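Local coordinates for protein 4-alpha-glucanotransferase (Corynebacterium glutamicum, PDB 5B68) that is an amylomaltase, an enzyme built from an N-terminal beta-sandwich domain and a TIM-barrel-type domain, at residues H100-E104 / I135-P140; D594-Q598 / R621-G625; A599-D603 / R614-G618. All blocks are in the same frame, centred on the assembly; numbering follows the deposited sequence.

Interaction 1: H100-E104 / I135-P140; sequences HIELE and IPGDLP
I101 and L103 on one side meet I135, P136, L139 and P140 on the other, through carbon alone. No hydrogen bond links the two segments. I101 sits on strand 98-102, and L103 follows just after its end. Residues 135-140 lie in the loop between strands 126-134 and 142-150. Both segments belong to the N-terminal beta-sandwich domain. I101, L103, I135 and L139 are buried, while P140 lies at the surface.

The apolar contacts fall into two groups. The first centres on CD1 of I101. This methyl is anti along the side chain (chi2 166°), which carries it out to P136 and L139. I101 CD1 comes up to the CD corner of the P136 ring, at 3.8 Å. The same I101 CD1 is 4.1 Å from CD1 of L139, end against end. CG2 of I135 lies farther off, 4.4 Å from I101 CD1.

The second group belongs to L103, whose two methyls divide the work. L103 CD2 touches CD2 of L139 at 4.1 Å, with the two side chains at a slant. L103 CD1 faces the ring of P140 and lies 4.0 Å from its CD. L139 therefore stands between the groups, giving one methyl to I101 and the other to L103.

Hydrogen bonds and a salt bridge run to residues outside the two segments. I101 pairs with R109 through the backbone, I135 pairs with L85, and D138 forms a salt bridge to R109. I101 and L139 also both touch L159 of strand 153-162.

With methyls and proline rings as the only partners, the contact has no directional bond of its own. Its cohesion probably comes from shape and from excluding water.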
loop_
_atom_site.group_PDB
_atom_site.type_symbol
_atom_site.label_atom_id
_atom_site.label_comp_id
_atom_site.label_asym_id
_atom_site.label_seq_id
_atom_site.Cartn_x
_atom_site.Cartn_y
_atom_site.Cartn_z
ATOM N N HIS A 100 -22.443 7.361 26.837
ATOM C CA HIS A 100 -23.324 6.821 25.810
ATOM C C HIS A 100 -22.565 6.733 24.468
ATOM O O HIS A 100 -21.432 7.195 24.379
ATOM C CB HIS A 100 -24.605 7.649 25.677
ATOM C CG HIS A 100 -24.408 8.961 25.018
ATOM N ND1 HIS A 100 -23.942 10.087 25.677
ATOM C CD2 HIS A 100 -24.657 9.346 23.750
ATOM C CE1 HIS A 100 -23.853 11.078 24.812
ATOM N NE2 HIS A 100 -24.282 10.656 23.643
ATOM N N ILE A 101 -23.235 6.078 23.516
ATOM C CA ILE A 101 -22.749 5.916 22.178
ATOM C C ILE A 101 -23.552 6.762 21.208
ATOM O O ILE A 101 -24.800 6.758 21.235
ATOM C CB ILE A 101 -22.829 4.418 21.788
ATOM C CG1 ILE A 101 -21.944 3.561 22.685
ATOM C CG2 ILE A 101 -22.532 4.232 20.286
ATOM C CD1 ILE A 101 -22.263 2.091 22.554
ATOM N N GLU A 102 -22.871 7.423 20.262
ATOM C CA GLU A 102 -23.524 8.036 19.118
ATOM C C GLU A 102 -23.012 7.272 17.914
ATOM O O GLU A 102 -21.843 7.258 17.647
ATOM C CB GLU A 102 -23.201 9.540 19.026
ATOM C CG GLU A 102 -23.761 10.078 17.697
ATOM C CD GLU A 102 -24.143 11.548 17.642
ATOM O OE1 GLU A 102 -23.892 12.142 16.561
ATOM O OE2 GLU A 102 -24.759 12.080 18.630
ATOM N N LEU A 103 -23.907 6.585 17.230
ATOM C CA LEU A 103 -23.544 5.867 16.014
ATOM C C LEU A 103 -23.223 6.821 14.869
ATOM O O LEU A 103 -23.538 8.030 14.876
ATOM C CB LEU A 103 -24.645 4.904 15.629
ATOM C CG LEU A 103 -24.964 3.808 16.605
ATOM C CD1 LEU A 103 -26.061 2.957 15.986
ATOM C CD2 LEU A 103 -23.775 2.937 16.975
ATOM N N GLU A 104 -22.588 6.269 13.857
ATOM C CA GLU A 104 -22.200 6.982 12.661
ATOM C C GLU A 104 -23.410 7.702 12.018
ATOM O O GLU A 104 -23.257 8.793 11.503
ATOM C CB GLU A 104 -21.593 5.993 11.647
ATOM C CG GLU A 104 -20.961 6.703 10.454
ATOM C CD GLU A 104 -20.130 5.755 9.557
ATOM O OE1 GLU A 104 -19.748 6.215 8.483
ATOM O OE2 GLU A 104 -19.941 4.578 9.855
ATOM N N ILE A 135 -19.982 -2.331 25.902
ATOM C CA ILE A 135 -20.766 -2.030 24.742
ATOM C C ILE A 135 -21.770 -3.168 24.400
ATOM O O ILE A 135 -21.478 -4.316 24.699
ATOM C CB ILE A 135 -19.920 -1.670 23.495
ATOM C CG1 ILE A 135 -19.129 -2.876 22.978
ATOM C CG2 ILE A 135 -18.939 -0.559 23.820
ATOM C CD1 ILE A 135 -18.408 -2.542 21.655
ATOM N N PRO A 136 -22.866 -2.816 23.744
ATOM C CA PRO A 136 -23.837 -3.782 23.245
ATOM C C PRO A 136 -23.208 -4.625 22.159
ATOM O O PRO A 136 -22.337 -4.152 21.477
ATOM C CB PRO A 136 -24.926 -2.917 22.626
ATOM C CG PRO A 136 -24.690 -1.544 23.097
ATOM C CD PRO A 136 -23.246 -1.439 23.431
ATOM N N GLY A 137 -23.666 -5.859 22.031
ATOM C CA GLY A 137 -23.130 -6.804 21.087
ATOM C C GLY A 137 -23.729 -6.726 19.705
ATOM O O GLY A 137 -23.385 -7.512 18.856
ATOM N N ASP A 138 -24.649 -5.801 19.509
ATOM C CA ASP A 138 -25.376 -5.666 18.255
ATOM C C ASP A 138 -25.200 -4.334 17.531
ATOM O O ASP A 138 -26.090 -3.897 16.841
ATOM C CB ASP A 138 -26.860 -5.971 18.441
ATOM C CG ASP A 138 -27.569 -4.939 19.272
ATOM O OD1 ASP A 138 -26.903 -4.115 19.899
ATOM O OD2 ASP A 138 -28.804 -4.962 19.299
ATOM N N LEU A 139 -24.078 -3.665 17.731
ATOM C CA LEU A 139 -23.811 -2.450 16.993
ATOM C C LEU A 139 -23.504 -2.767 15.528
ATOM O O LEU A 139 -22.899 -3.769 15.228
ATOM C CB LEU A 139 -22.642 -1.694 17.615
ATOM C CG LEU A 139 -22.758 -1.282 19.079
ATOM C CD1 LEU A 139 -21.528 -0.519 19.500
ATOM C CD2 LEU A 139 -23.989 -0.446 19.334
ATOM N N PRO A 140 -23.922 -1.896 14.629
ATOM C CA PRO A 140 -23.592 -2.055 13.210
ATOM C C PRO A 140 -22.115 -1.782 13.013
ATOM O O PRO A 140 -21.499 -1.067 13.827
ATOM C CB PRO A 140 -24.461 -0.969 12.527
ATOM C CG PRO A 140 -24.683 0.057 13.555
ATOM C CD PRO A 140 -24.703 -0.645 14.876
#

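Interaction 2: D594-Q598 / R621-G625; sequences DLQWQ and RDQRG
The guanidinium of R621 has CD1 of L595 over one face, 4.0 Å above the plane and over its centre. At its edge stands the carboxylate of D594, nearly coplanar with it at 7°. NE2 of Q598 also lies at that edge, its amide turned steeply against the R621 plane. L595 CD1 lies over one face of the R624 guanidinium as well, and OE1 of Q598 is at its edge, near the plane.

These side chains tie helix 587-607 to the loop before helix 627-639 in the TIM-barrel-type domain. R621 grips D594 end-on. NH1 and NH2 both donate to D594 OD2, each at 2.9 Å, in a salt bridge. The R621 chain bends at chi3 (-76°), turning this end to the carboxylate. D594 OD1 takes a bond from NE2 of Q598, one helical turn on. R624 NH1 reaches OE1 of Q598 at 2.8 Å, almost straight at 170°, from above the carbonyl plane. A water joins the same R624 NH1 to the backbone O of L595. R624 NE turns back to O of R621. L569 O also accepts from R621 NH2.

Q598 thus links the acid to the second arginine, and D594 on the helix probably offsets the charge of R621 in the loop.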
loop_
_atom_site.group_PDB
_atom_site.type_symbol
_atom_site.label_atom_id
_atom_site.label_comp_id
_atom_site.label_asym_id
_atom_site.label_seq_id
_atom_site.Cartn_x
_atom_site.Cartn_y
_atom_site.Cartn_z
ATOM N N ASP A 594 20.240 -21.615 -9.982
ATOM C CA ASP A 594 19.041 -21.193 -10.700
ATOM C C ASP A 594 18.516 -22.279 -11.675
ATOM O O ASP A 594 17.394 -22.753 -11.506
ATOM C CB ASP A 594 19.325 -19.870 -11.401
ATOM C CG ASP A 594 18.233 -19.488 -12.383
ATOM O OD1 ASP A 594 17.083 -19.178 -11.901
ATOM O OD2 ASP A 594 18.520 -19.489 -13.616
ATOM N N LEU A 595 19.374 -22.773 -12.583
ATOM C CA LEU A 595 18.946 -23.897 -13.466
ATOM C C LEU A 595 18.390 -25.077 -12.708
ATOM O O LEU A 595 17.320 -25.649 -13.072
ATOM C CB LEU A 595 20.124 -24.412 -14.312
ATOM C CG LEU A 595 19.733 -25.363 -15.464
ATOM C CD1 LEU A 595 18.920 -24.568 -16.492
ATOM C CD2 LEU A 595 20.977 -25.947 -16.124
ATOM N N GLN A 596 19.048 -25.457 -11.608
ATOM C CA GLN A 596 18.588 -26.582 -10.824
ATOM C C GLN A 596 17.222 -26.372 -10.175
ATOM O O GLN A 596 16.370 -27.263 -10.131
ATOM C CB GLN A 596 19.632 -26.939 -9.720
ATOM C CG GLN A 596 19.283 -28.015 -8.683
ATOM C CD GLN A 596 19.030 -29.407 -9.228
ATOM O OE1 GLN A 596 18.227 -30.173 -8.696
ATOM N NE2 GLN A 596 19.735 -29.750 -10.250
ATOM N N TRP A 597 17.053 -25.201 -9.582
ATOM C CA TRP A 597 15.764 -24.836 -8.958
ATOM C C TRP A 597 14.642 -24.797 -10.030
ATOM O O TRP A 597 13.568 -25.373 -9.816
ATOM C CB TRP A 597 15.934 -23.440 -8.321
ATOM C CG TRP A 597 14.682 -22.856 -7.659
ATOM C CD1 TRP A 597 14.104 -21.659 -7.934
ATOM C CD2 TRP A 597 13.913 -23.455 -6.635
ATOM N NE1 TRP A 597 13.001 -21.481 -7.148
ATOM C CE2 TRP A 597 12.854 -22.565 -6.340
ATOM C CE3 TRP A 597 14.012 -24.661 -5.922
ATOM C CZ2 TRP A 597 11.902 -22.838 -5.379
ATOM C CZ3 TRP A 597 13.073 -24.931 -4.933
ATOM C CH2 TRP A 597 12.022 -23.975 -4.665
ATOM N N GLN A 598 14.911 -24.119 -11.146
ATOM C CA GLN A 598 13.988 -24.099 -12.326
ATOM C C GLN A 598 13.603 -25.529 -12.753
ATOM O O GLN A 598 12.420 -25.861 -12.943
ATOM C CB GLN A 598 14.562 -23.313 -13.472
ATOM C CG GLN A 598 14.582 -21.811 -13.213
ATOM C CD GLN A 598 14.777 -20.954 -14.422
ATOM O OE1 GLN A 598 14.361 -21.272 -15.545
ATOM N NE2 GLN A 598 15.410 -19.807 -14.211
ATOM N N ARG A 621 19.774 -25.358 -20.449
ATOM C CA ARG A 621 18.773 -24.301 -20.317
ATOM C C ARG A 621 17.968 -24.111 -21.589
ATOM O O ARG A 621 16.756 -23.900 -21.532
ATOM C CB ARG A 621 19.427 -22.979 -19.950
ATOM C CG ARG A 621 18.444 -21.939 -19.410
ATOM C CD ARG A 621 19.151 -20.628 -19.086
ATOM N NE ARG A 621 19.895 -20.749 -17.836
ATOM C CZ ARG A 621 19.409 -20.572 -16.610
ATOM N NH1 ARG A 621 20.229 -20.697 -15.585
ATOM N NH2 ARG A 621 18.120 -20.193 -16.402
ATOM N N ASP A 622 18.636 -24.179 -22.736
ATOM C CA ASP A 622 17.951 -23.949 -23.996
ATOM C C ASP A 622 17.354 -25.247 -24.598
ATOM O O ASP A 622 16.861 -25.219 -25.713
ATOM C CB ASP A 622 18.863 -23.151 -24.968
ATOM C CG ASP A 622 20.011 -23.988 -25.547
ATOM O OD1 ASP A 622 20.280 -25.098 -25.011
ATOM O OD2 ASP A 622 20.637 -23.520 -26.537
ATOM N N GLN A 623 17.346 -26.315 -23.812
ATOM C CA GLN A 623 16.745 -27.588 -24.176
ATOM C C GLN A 623 15.430 -27.948 -23.463
ATOM O O GLN A 623 15.067 -29.102 -23.442
ATOM C CB GLN A 623 17.751 -28.711 -23.942
ATOM C CG GLN A 623 18.975 -28.650 -24.831
ATOM C CD GLN A 623 20.068 -29.616 -24.403
ATOM O OE1 GLN A 623 19.906 -30.394 -23.469
ATOM N NE2 GLN A 623 21.195 -29.569 -25.103
ATOM N N ARG A 624 14.757 -26.988 -22.838
ATOM C CA ARG A 624 13.592 -27.278 -21.953
ATOM C C ARG A 624 12.235 -27.001 -22.640
ATOM O O ARG A 624 11.184 -27.320 -22.084
ATOM C CB ARG A 624 13.710 -26.455 -20.642
ATOM C CG ARG A 624 14.975 -26.795 -19.837
ATOM C CD ARG A 624 15.306 -25.860 -18.669
ATOM N NE ARG A 624 15.246 -24.466 -19.087
ATOM C CZ ARG A 624 15.043 -23.428 -18.253
ATOM N NH1 ARG A 624 14.908 -23.607 -16.962
ATOM N NH2 ARG A 624 15.006 -22.223 -18.733
ATOM N N GLY A 625 12.282 -26.469 -23.859
ATOM C CA GLY A 625 11.091 -26.140 -24.634
ATOM C C GLY A 625 11.206 -24.719 -25.095
ATOM O O GLY A 625 12.054 -23.970 -24.602
HETATM O O HOH W 1 16.054 -25.828 -15.606
#

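Interaction 3: A599-D603 / R614-G618; sequences AEILD and REYVG
L602 and Y616 form a CH-pi contact where helix 587-607 packs against the loop that follows it, in the family's TIM-barrel-type domain. The CB of L602 is the bump. It sits over one face of the Y616 ring, 3.7 Å from the centroid and 18° off the normal. L602 CD1 lies on the same side, by the CD2 edge of Y616, at 3.7 Å from that atom. CB of R614 lies over the opposite face, so the ring is wedged between helix and loop. Its hydroxyl is bound to O of P612.

A599, one turn earlier, makes a shallow place on the helix. Its small CB lets the loop backbone come close, with V617 N only 3.6 Å away. V617 CG1 is anti to the backbone N (chi1 175°), which leaves CG2 beside that N and 3.7 Å from A599 CB. The same methyl also meets D603 OD2 at 3.4 Å.

D603 carries the polar part of the contact. Two waters bridge it to E615: one joins OD1 to the E615 backbone N, the other joins the two carboxylates, which probably eases their like charges. D603 OD1 also lies at the Y616 ring edge. Using its syn lone pair, this oxygen accepts the backbone N-H of Y616 at 3.0 Å.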
loop_
_atom_site.group_PDB
_atom_site.type_symbol
_atom_site.label_atom_id
_atom_site.label_comp_id
_atom_site.label_asym_id
_atom_site.label_seq_id
_atom_site.Cartn_x
_atom_site.Cartn_y
_atom_site.Cartn_z
ATOM N N ALA A 599 14.580 -26.415 -12.788
ATOM C CA ALA A 599 14.320 -27.780 -13.242
ATOM C C ALA A 599 13.401 -28.451 -12.343
ATOM O O ALA A 599 12.447 -29.103 -12.764
ATOM C CB ALA A 599 15.653 -28.578 -13.369
ATOM N N GLU A 600 13.651 -28.300 -11.047
ATOM C CA GLU A 600 12.816 -28.886 -10.043
ATOM C C GLU A 600 11.364 -28.388 -10.138
ATOM O O GLU A 600 10.399 -29.173 -9.903
ATOM C CB GLU A 600 13.395 -28.614 -8.631
ATOM C CG GLU A 600 14.565 -29.539 -8.271
ATOM C CD GLU A 600 15.209 -29.207 -6.929
ATOM O OE1 GLU A 600 14.474 -29.224 -5.936
ATOM O OE2 GLU A 600 16.443 -28.996 -6.895
ATOM N N ILE A 601 11.212 -27.090 -10.438
ATOM C CA ILE A 601 9.857 -26.507 -10.584
ATOM C C ILE A 601 9.154 -27.075 -11.826
ATOM O O ILE A 601 7.955 -27.435 -11.760
ATOM C CB ILE A 601 9.934 -24.966 -10.724
ATOM C CG1 ILE A 601 10.318 -24.339 -9.360
ATOM C CG2 ILE A 601 8.594 -24.386 -11.194
ATOM C CD1 ILE A 601 10.553 -22.841 -9.435
ATOM N N LEU A 602 9.910 -27.172 -12.918
ATOM C CA LEU A 602 9.368 -27.710 -14.160
ATOM C C LEU A 602 8.971 -29.178 -13.963
ATOM O O LEU A 602 7.950 -29.626 -14.500
ATOM C CB LEU A 602 10.375 -27.541 -15.298
ATOM C CG LEU A 602 10.689 -26.062 -15.679
ATOM C CD1 LEU A 602 11.901 -25.990 -16.586
ATOM C CD2 LEU A 602 9.511 -25.328 -16.324
ATOM N N ASP A 603 9.782 -29.942 -13.196
ATOM C CA ASP A 603 9.372 -31.305 -12.814
ATOM C C ASP A 603 8.116 -31.344 -12.001
ATOM O O ASP A 603 7.258 -32.238 -12.165
ATOM C CB ASP A 603 10.505 -32.046 -12.073
ATOM C CG ASP A 603 11.621 -32.506 -13.015
ATOM O OD1 ASP A 603 11.430 -32.505 -14.268
ATOM O OD2 ASP A 603 12.719 -32.772 -12.473
ATOM N N ARG A 614 9.525 -34.173 -19.240
ATOM C CA ARG A 614 10.814 -34.318 -19.873
ATOM C C ARG A 614 11.941 -34.750 -18.963
ATOM O O ARG A 614 13.025 -35.015 -19.447
ATOM C CB ARG A 614 11.232 -33.025 -20.524
ATOM C CG ARG A 614 10.287 -32.551 -21.580
ATOM C CD ARG A 614 10.900 -31.411 -22.326
ATOM N NE ARG A 614 9.930 -30.770 -23.184
ATOM C CZ ARG A 614 10.245 -30.203 -24.331
ATOM N NH1 ARG A 614 11.502 -30.208 -24.730
ATOM N NH2 ARG A 614 9.317 -29.637 -25.067
ATOM N N GLU A 615 11.718 -34.767 -17.658
ATOM C CA GLU A 615 12.823 -34.923 -16.722
ATOM C C GLU A 615 13.823 -33.785 -16.916
ATOM O O GLU A 615 14.845 -33.937 -17.538
ATOM C CB GLU A 615 13.472 -36.294 -16.843
ATOM C CG GLU A 615 12.515 -37.437 -16.570
ATOM C CD GLU A 615 11.973 -37.435 -15.157
ATOM O OE1 GLU A 615 10.987 -38.138 -14.897
ATOM O OE2 GLU A 615 12.532 -36.731 -14.297
ATOM N N TYR A 616 13.416 -32.611 -16.459
ATOM C CA TYR A 616 14.142 -31.360 -16.628
ATOM C C TYR A 616 15.522 -31.261 -15.972
ATOM O O TYR A 616 16.378 -30.579 -16.465
ATOM C CB TYR A 616 13.239 -30.178 -16.254
ATOM C CG TYR A 616 12.029 -30.077 -17.154
ATOM C CD1 TYR A 616 10.872 -30.763 -16.864
ATOM C CD2 TYR A 616 12.058 -29.313 -18.296
ATOM C CE1 TYR A 616 9.774 -30.683 -17.685
ATOM C CE2 TYR A 616 10.966 -29.225 -19.124
ATOM C CZ TYR A 616 9.829 -29.916 -18.813
ATOM O OH TYR A 616 8.751 -29.834 -19.630
ATOM N N VAL A 617 15.704 -31.892 -14.833
ATOM C CA VAL A 617 17.003 -31.870 -14.131
ATOM C C VAL A 617 17.966 -32.618 -15.022
ATOM O O VAL A 617 17.789 -33.798 -15.256
ATOM C CB VAL A 617 16.951 -32.564 -12.738
ATOM C CG1 VAL A 617 18.336 -32.643 -12.079
ATOM C CG2 VAL A 617 15.955 -31.865 -11.797
ATOM N N GLY A 618 18.940 -31.909 -15.543
ATOM C CA GLY A 618 19.938 -32.509 -16.392
ATOM C C GLY A 618 19.965 -31.816 -17.724
ATOM O O GLY A 618 21.008 -31.801 -18.366
HETATM O O HOH W 2 9.532 -34.207 -15.829
HETATM O O HOH W 3 14.270 -34.593 -13.556
#

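Overall arrangement
Interaction 1 stands apart, in the N-terminal beta sandwich. Its centre is about 60 Å from that of interaction 2 and about 59 Å from that of interaction 3. Interactions 2 and 3 lie side by side, with centres about 7 Å apart. Both pin helix 587-607 to the connection before helix 627-639, and 599-603/614-618 is nested inside the loop closed by 594-598/621-625. Interaction 1 is buried and wholly apolar. Interaction 2 is buried too, but rests on charge and amide bonds. Interaction 3 is only partly buried: apolar inside, with acidic groups and bridging waters at its rim. R624 connects the last two, its backbone O packing on Y616 and its guanidinium on L602.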